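Local structure of paenibacillus xanthan lyase (Paenibacillus, 6F2P) at residues Ala61-Asp66 with Thr71-His76; Ala110-Phe113 with Gln119-Asn122. The protein cleaves the polysaccharide xanthan by an eliminative lyase reaction at the terminal mannose of its side chains. All coordinates share one frame; numbering follows the deposited sequence.

Interaction 1 of 2, residues Ala61-Asp66 with Thr71-His76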
loop_
_atom_site.group_PDB
_atom_site.type_symbol
_atom_site.label_atom_id
_atom_site.label_comp_id
_atom_site.label_asym_id
_atom_site.label_seq_id
_atom_site.Cartn_x
_atom_site.Cartn_y
_atom_site.Cartn_z
ATOM N N ALA A 61 -33.164 21.654 -24.730
ATOM C CA ALA A 61 -33.258 21.834 -23.291
ATOM C C ALA A 61 -34.680 22.165 -22.886
ATOM O O ALA A 61 -34.941 23.269 -22.412
ATOM C CB ALA A 61 -32.313 22.930 -22.833
ATOM N N PRO A 62 -35.606 21.208 -23.067
ATOM C CA PRO A 62 -37.017 21.432 -22.719
ATOM C C PRO A 62 -37.224 21.448 -21.212
ATOM O O PRO A 62 -36.485 20.781 -20.492
ATOM C CB PRO A 62 -37.720 20.214 -23.314
ATOM C CG PRO A 62 -36.667 19.147 -23.333
ATOM C CD PRO A 62 -35.369 19.851 -23.592
ATOM N N PHE A 63 -38.219 22.185 -20.738
ATOM C CA PHE A 63 -38.420 22.312 -19.303
ATOM C C PHE A 63 -39.602 21.520 -18.773
ATOM O O PHE A 63 -40.453 21.048 -19.536
ATOM C CB PHE A 63 -38.566 23.779 -18.908
ATOM C CG PHE A 63 -37.309 24.558 -19.065
ATOM C CD1 PHE A 63 -36.185 24.229 -18.322
ATOM C CD2 PHE A 63 -37.235 25.609 -19.962
ATOM C CE1 PHE A 63 -35.010 24.934 -18.474
ATOM C CE2 PHE A 63 -36.063 26.323 -20.115
ATOM C CZ PHE A 63 -34.950 25.983 -19.372
ATOM N N GLY A 64 -39.635 21.378 -17.451
ATOM C CA GLY A 64 -40.779 20.816 -16.769
ATOM C C GLY A 64 -40.485 19.544 -16.005
ATOM O O GLY A 64 -41.052 19.319 -14.932
ATOM N N SER A 65 -39.604 18.710 -16.545
ATOM C CA SER A 65 -39.422 17.376 -15.980
ATOM C C SER A 65 -37.973 16.904 -15.906
ATOM O O SER A 65 -37.648 16.037 -15.090
ATOM C CB SER A 65 -40.275 16.353 -16.737
ATOM O OG SER A 65 -39.810 16.198 -18.065
ATOM N N ASP A 66 -37.112 17.456 -16.758
ATOM C CA ASP A 66 -35.679 17.156 -16.696
ATOM C C ASP A 66 -34.872 18.392 -16.302
ATOM O O ASP A 66 -34.787 19.355 -17.065
ATOM C CB ASP A 66 -35.174 16.624 -18.032
ATOM C CG ASP A 66 -33.781 16.042 -17.936
ATOM O OD1 ASP A 66 -33.108 16.245 -16.896
ATOM O OD2 ASP A 66 -33.354 15.380 -18.910
ATOM N N THR A 71 -29.040 23.506 -16.540
ATOM C CA THR A 71 -27.611 23.633 -16.779
ATOM C C THR A 71 -27.326 23.894 -18.249
ATOM O O THR A 71 -26.508 24.760 -18.597
ATOM C CB THR A 71 -26.866 22.344 -16.346
ATOM O OG1 THR A 71 -27.006 22.157 -14.934
ATOM C CG2 THR A 71 -25.382 22.409 -16.703
ATOM N N THR A 72 -28.005 23.135 -19.108
ATOM C CA THR A 72 -27.786 23.210 -20.551
ATOM C C THR A 72 -28.088 24.606 -21.066
ATOM O O THR A 72 -27.307 25.182 -21.834
ATOM C CB THR A 72 -28.657 22.199 -21.306
ATOM O OG1 THR A 72 -28.535 20.921 -20.680
ATOM C CG2 THR A 72 -28.211 22.081 -22.745
ATOM N N THR A 73 -29.219 25.149 -20.626
ATOM C CA THR A 73 -29.633 26.479 -21.038
ATOM C C THR A 73 -28.576 27.501 -20.644
ATOM O O THR A 73 -28.139 28.304 -21.482
ATOM C CB THR A 73 -30.989 26.868 -20.413
ATOM O OG1 THR A 73 -32.002 25.943 -20.834
ATOM C CG2 THR A 73 -31.379 28.270 -20.824
ATOM N N TYR A 74 -28.152 27.461 -19.376
ATOM C CA TYR A 74 -27.190 28.441 -18.872
ATOM C C TYR A 74 -25.818 28.276 -19.509
ATOM O O TYR A 74 -25.101 29.255 -19.690
ATOM C CB TYR A 74 -27.074 28.397 -17.355
ATOM C CG TYR A 74 -28.176 29.127 -16.625
ATOM C CD1 TYR A 74 -28.498 30.441 -16.935
ATOM C CD2 TYR A 74 -28.897 28.500 -15.617
ATOM C CE1 TYR A 74 -29.518 31.113 -16.257
ATOM C CE2 TYR A 74 -29.907 29.157 -14.939
ATOM C CZ TYR A 74 -30.216 30.459 -15.263
ATOM O OH TYR A 74 -31.225 31.103 -14.581
ATOM N N ARG A 75 -25.443 27.051 -19.859
ATOM C CA ARG A 75 -24.181 26.872 -20.573
ATOM C C ARG A 75 -24.254 27.502 -21.963
ATOM O O ARG A 75 -23.309 28.170 -22.401
ATOM C CB ARG A 75 -23.766 25.399 -20.641
ATOM C CG ARG A 75 -23.457 24.817 -19.278
ATOM C CD ARG A 75 -22.874 23.414 -19.311
ATOM N NE ARG A 75 -22.342 23.076 -17.991
ATOM C CZ ARG A 75 -21.768 21.921 -17.669
ATOM N NH1 ARG A 75 -21.644 20.961 -18.578
ATOM N NH2 ARG A 75 -21.315 21.728 -16.431
ATOM N N HIS A 76 -25.380 27.303 -22.647
ATOM C CA HIS A 76 -25.592 27.930 -23.949
ATOM C C HIS A 76 -25.488 29.447 -23.834
ATOM O O HIS A 76 -24.741 30.075 -24.595
ATOM C CB HIS A 76 -26.937 27.528 -24.540
ATOM C CG HIS A 76 -27.015 26.089 -24.928
ATOM N ND1 HIS A 76 -25.912 25.267 -24.955
ATOM C CD2 HIS A 76 -28.065 25.320 -25.309
ATOM C CE1 HIS A 76 -26.279 24.047 -25.329
ATOM N NE2 HIS A 76 -27.582 24.063 -25.551
HETATM O O HOH W 1 -34.317 25.772 -22.784
#
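Phe63 brings its ring up to Thr73 obliquely: CZ lies 3.3 Å from OG1 of Thr73, whereas CE1 and CE2 stand farther from that oxygen, so the far end of the ring does the touching. Over one face of the same ring the carbonyl oxygen of Ala61, two residues back in the same loop, lies 3.9 Å above the plane and over the centre. The second flat group, the imidazole of His76, carries Thr72 O 3.2 Å above one face, offset toward the rim; Tyr44 stacks on this ring, Trp58 meets it edge-to-face, and NE2 is hydrogen-bonded to Asp60. Phe63 reaches the helix because its CG stands beside the backbone N (chi1 -69°).

Both segments belong to the N-terminal alpha-helical domain of polysaccharide lyase family 8, which in this family forms an incomplete (alpha/alpha) toroid. Here the loop that follows helix 28-46 folds back on the first turns of helix 68-85, the very helix it leads into, and Asp66 caps a backbone N near that helix's start.

Ala61 points CB at the helix, where it packs 4.0 Å from Thr72 CB and 3.6 Å from Thr73 OG1. No direct hydrogen bond joins the segments; one water does so instead, donating to Ala61 O at 2.6 Å and to Thr73 OG1 at 3.0 Å. The Thr73 hydroxyl is also hydrogen-bonded to Ser69 O one turn back, a reach made possible by OG1 lying anti to the carbonyl carbon (chi1 -61°). Thr72 OG1 uses Thr68 O in the same manner, leaving its CB and CG2 to meet Ala61. Met108 of helix 95-111 touches both the Phe63 ring and the side chain of Thr73.

Interaction 2 of 2, residues Ala110-Phe113 with Gln119-Asn122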
loop_
_atom_site.group_PDB
_atom_site.type_symbol
_atom_site.label_atom_id
_atom_site.label_comp_id
_atom_site.label_asym_id
_atom_site.label_seq_id
_atom_site.Cartn_x
_atom_site.Cartn_y
_atom_site.Cartn_z
ATOM N N ALA A 110 -37.938 34.431 -14.715
ATOM C CA ALA A 110 -39.386 34.560 -14.631
ATOM C C ALA A 110 -40.076 33.213 -14.680
ATOM O O ALA A 110 -41.229 33.095 -14.275
ATOM C CB ALA A 110 -39.911 35.453 -15.744
ATOM N N ASN A 111 -39.375 32.195 -15.164
ATOM C CA ASN A 111 -40.049 30.961 -15.548
ATOM C C ASN A 111 -39.483 29.676 -14.957
ATOM O O ASN A 111 -40.233 28.747 -14.637
ATOM C CB ASN A 111 -40.088 30.862 -17.074
ATOM C CG ASN A 111 -40.945 31.948 -17.697
ATOM O OD1 ASN A 111 -40.436 32.876 -18.323
ATOM N ND2 ASN A 111 -42.255 31.841 -17.518
ATOM N N GLN A 112 -38.165 29.628 -14.804
ATOM C CA GLN A 112 -37.494 28.392 -14.432
ATOM C C GLN A 112 -36.597 28.497 -13.202
ATOM O O GLN A 112 -36.742 27.713 -12.266
ATOM C CB GLN A 112 -36.698 27.859 -15.625
ATOM C CG GLN A 112 -37.573 27.174 -16.652
ATOM C CD GLN A 112 -38.364 26.048 -16.034
ATOM O OE1 GLN A 112 -39.589 26.013 -16.127
ATOM N NE2 GLN A 112 -37.663 25.116 -15.387
ATOM N N PHE A 113 -35.677 29.461 -13.214
ATOM C CA PHE A 113 -34.632 29.547 -12.195
ATOM C C PHE A 113 -34.659 30.868 -11.445
ATOM O O PHE A 113 -34.164 31.894 -11.933
ATOM C CB PHE A 113 -33.251 29.356 -12.821
ATOM C CG PHE A 113 -32.170 29.122 -11.817
ATOM C CD1 PHE A 113 -31.919 27.843 -11.338
ATOM C CD2 PHE A 113 -31.406 30.175 -11.338
ATOM C CE1 PHE A 113 -30.917 27.615 -10.398
ATOM C CE2 PHE A 113 -30.405 29.956 -10.406
ATOM C CZ PHE A 113 -30.160 28.673 -9.933
ATOM N N GLN A 119 -37.765 22.918 -7.634
ATOM C CA GLN A 119 -36.554 22.214 -8.038
ATOM C C GLN A 119 -36.867 20.766 -8.346
ATOM O O GLN A 119 -36.531 19.867 -7.584
ATOM C CB GLN A 119 -35.491 22.314 -6.950
ATOM C CG GLN A 119 -35.159 23.748 -6.581
ATOM C CD GLN A 119 -34.328 23.842 -5.328
ATOM O OE1 GLN A 119 -33.275 23.209 -5.220
ATOM N NE2 GLN A 119 -34.800 24.630 -4.361
ATOM N N TYR A 120 -37.530 20.558 -9.475
ATOM C CA TYR A 120 -38.021 19.243 -9.844
ATOM C C TYR A 120 -36.890 18.350 -10.301
ATOM O O TYR A 120 -35.847 18.828 -10.751
ATOM C CB TYR A 120 -39.094 19.361 -10.936
ATOM C CG TYR A 120 -38.700 20.235 -12.100
ATOM C CD1 TYR A 120 -37.973 19.719 -13.168
ATOM C CD2 TYR A 120 -39.053 21.578 -12.133
ATOM C CE1 TYR A 120 -37.609 20.516 -14.239
ATOM C CE2 TYR A 120 -38.695 22.386 -13.200
ATOM C CZ TYR A 120 -37.972 21.851 -14.248
ATOM O OH TYR A 120 -37.614 22.651 -15.311
ATOM N N GLN A 121 -37.103 17.048 -10.165
ATOM C CA GLN A 121 -36.127 16.057 -10.589
ATOM C C GLN A 121 -34.736 16.216 -9.925
ATOM O O GLN A 121 -34.632 16.340 -8.700
ATOM C CB GLN A 121 -36.028 16.034 -12.118
ATOM C CG GLN A 121 -35.641 14.676 -12.686
ATOM C CD GLN A 121 -34.522 14.766 -13.695
ATOM O OE1 GLN A 121 -33.845 15.795 -13.803
ATOM N NE2 GLN A 121 -34.320 13.689 -14.450
ATOM N N ASN A 122 -33.682 16.217 -10.740
ATOM C CA ASN A 122 -32.307 16.097 -10.249
ATOM C C ASN A 122 -31.742 17.352 -9.566
ATOM O O ASN A 122 -31.682 18.429 -10.155
ATOM C CB ASN A 122 -31.390 15.628 -11.382
ATOM C CG ASN A 122 -29.965 15.353 -10.918
ATOM O OD1 ASN A 122 -29.676 15.307 -9.721
ATOM N ND2 ASN A 122 -29.066 15.160 -11.877
#
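Gln112 and Tyr120 meet through their outer ends, the amide of the first lying at the edge of the second's ring and near its plane, with Gln112 CD 3.6 Å from Tyr120 OH. They join the two ends of the loop between helix 95-111 and helix 123-141 in the alpha-helical domain, an incomplete (alpha/alpha) toroid in this family. The side chains cross at about a right angle, with amide and ring planes 63° apart. A bend in the Gln112 chain (chi2 -57°) carries the amide to the tyrosine.

The packed side is at Tyr120: Trp126 meets its ring edge-to-face, Phe63 touches the side chains of Tyr120 and Gln112, and Tyr120 OH is hydrogen-bonded to Gly64 N. Shortening Gln112 to an alanine here would remove the amide, and is likely to leave the rim of Tyr120 without that neighbour and a gap beside Phe63.

The margins are looser, with Ala110, Asn111 and Gln121 exposed to solvent. Beyond them Asn122 is the N-cap of helix 123-141, its OD1 accepting from Trp124 N, while its own N donates to Gln121 OE1 at 3.1 Å, the donor standing above the carbonyl plane.

The contacts follow one another along the chain, their centres about 9 Å apart, and helix 95-111 succeeds helix 68-85. Interaction 1 is partly buried, with Ala61 and Thr73 inside the domain; interaction 2 is a surface contact between two partly exposed side chains, burying 75 Å² against 140 Å². Their chemistry follows: methyl, ring and a bridging water lay a loop on a helix in the first, whereas an amide beside a phenol spans two ends of a loop in the second. They also touch directly, deep down where the Tyr74 and Phe113 rings meet edge-to-face, and nearer solvent where Ser65 O lies 3.4 Å from Gln121 CB.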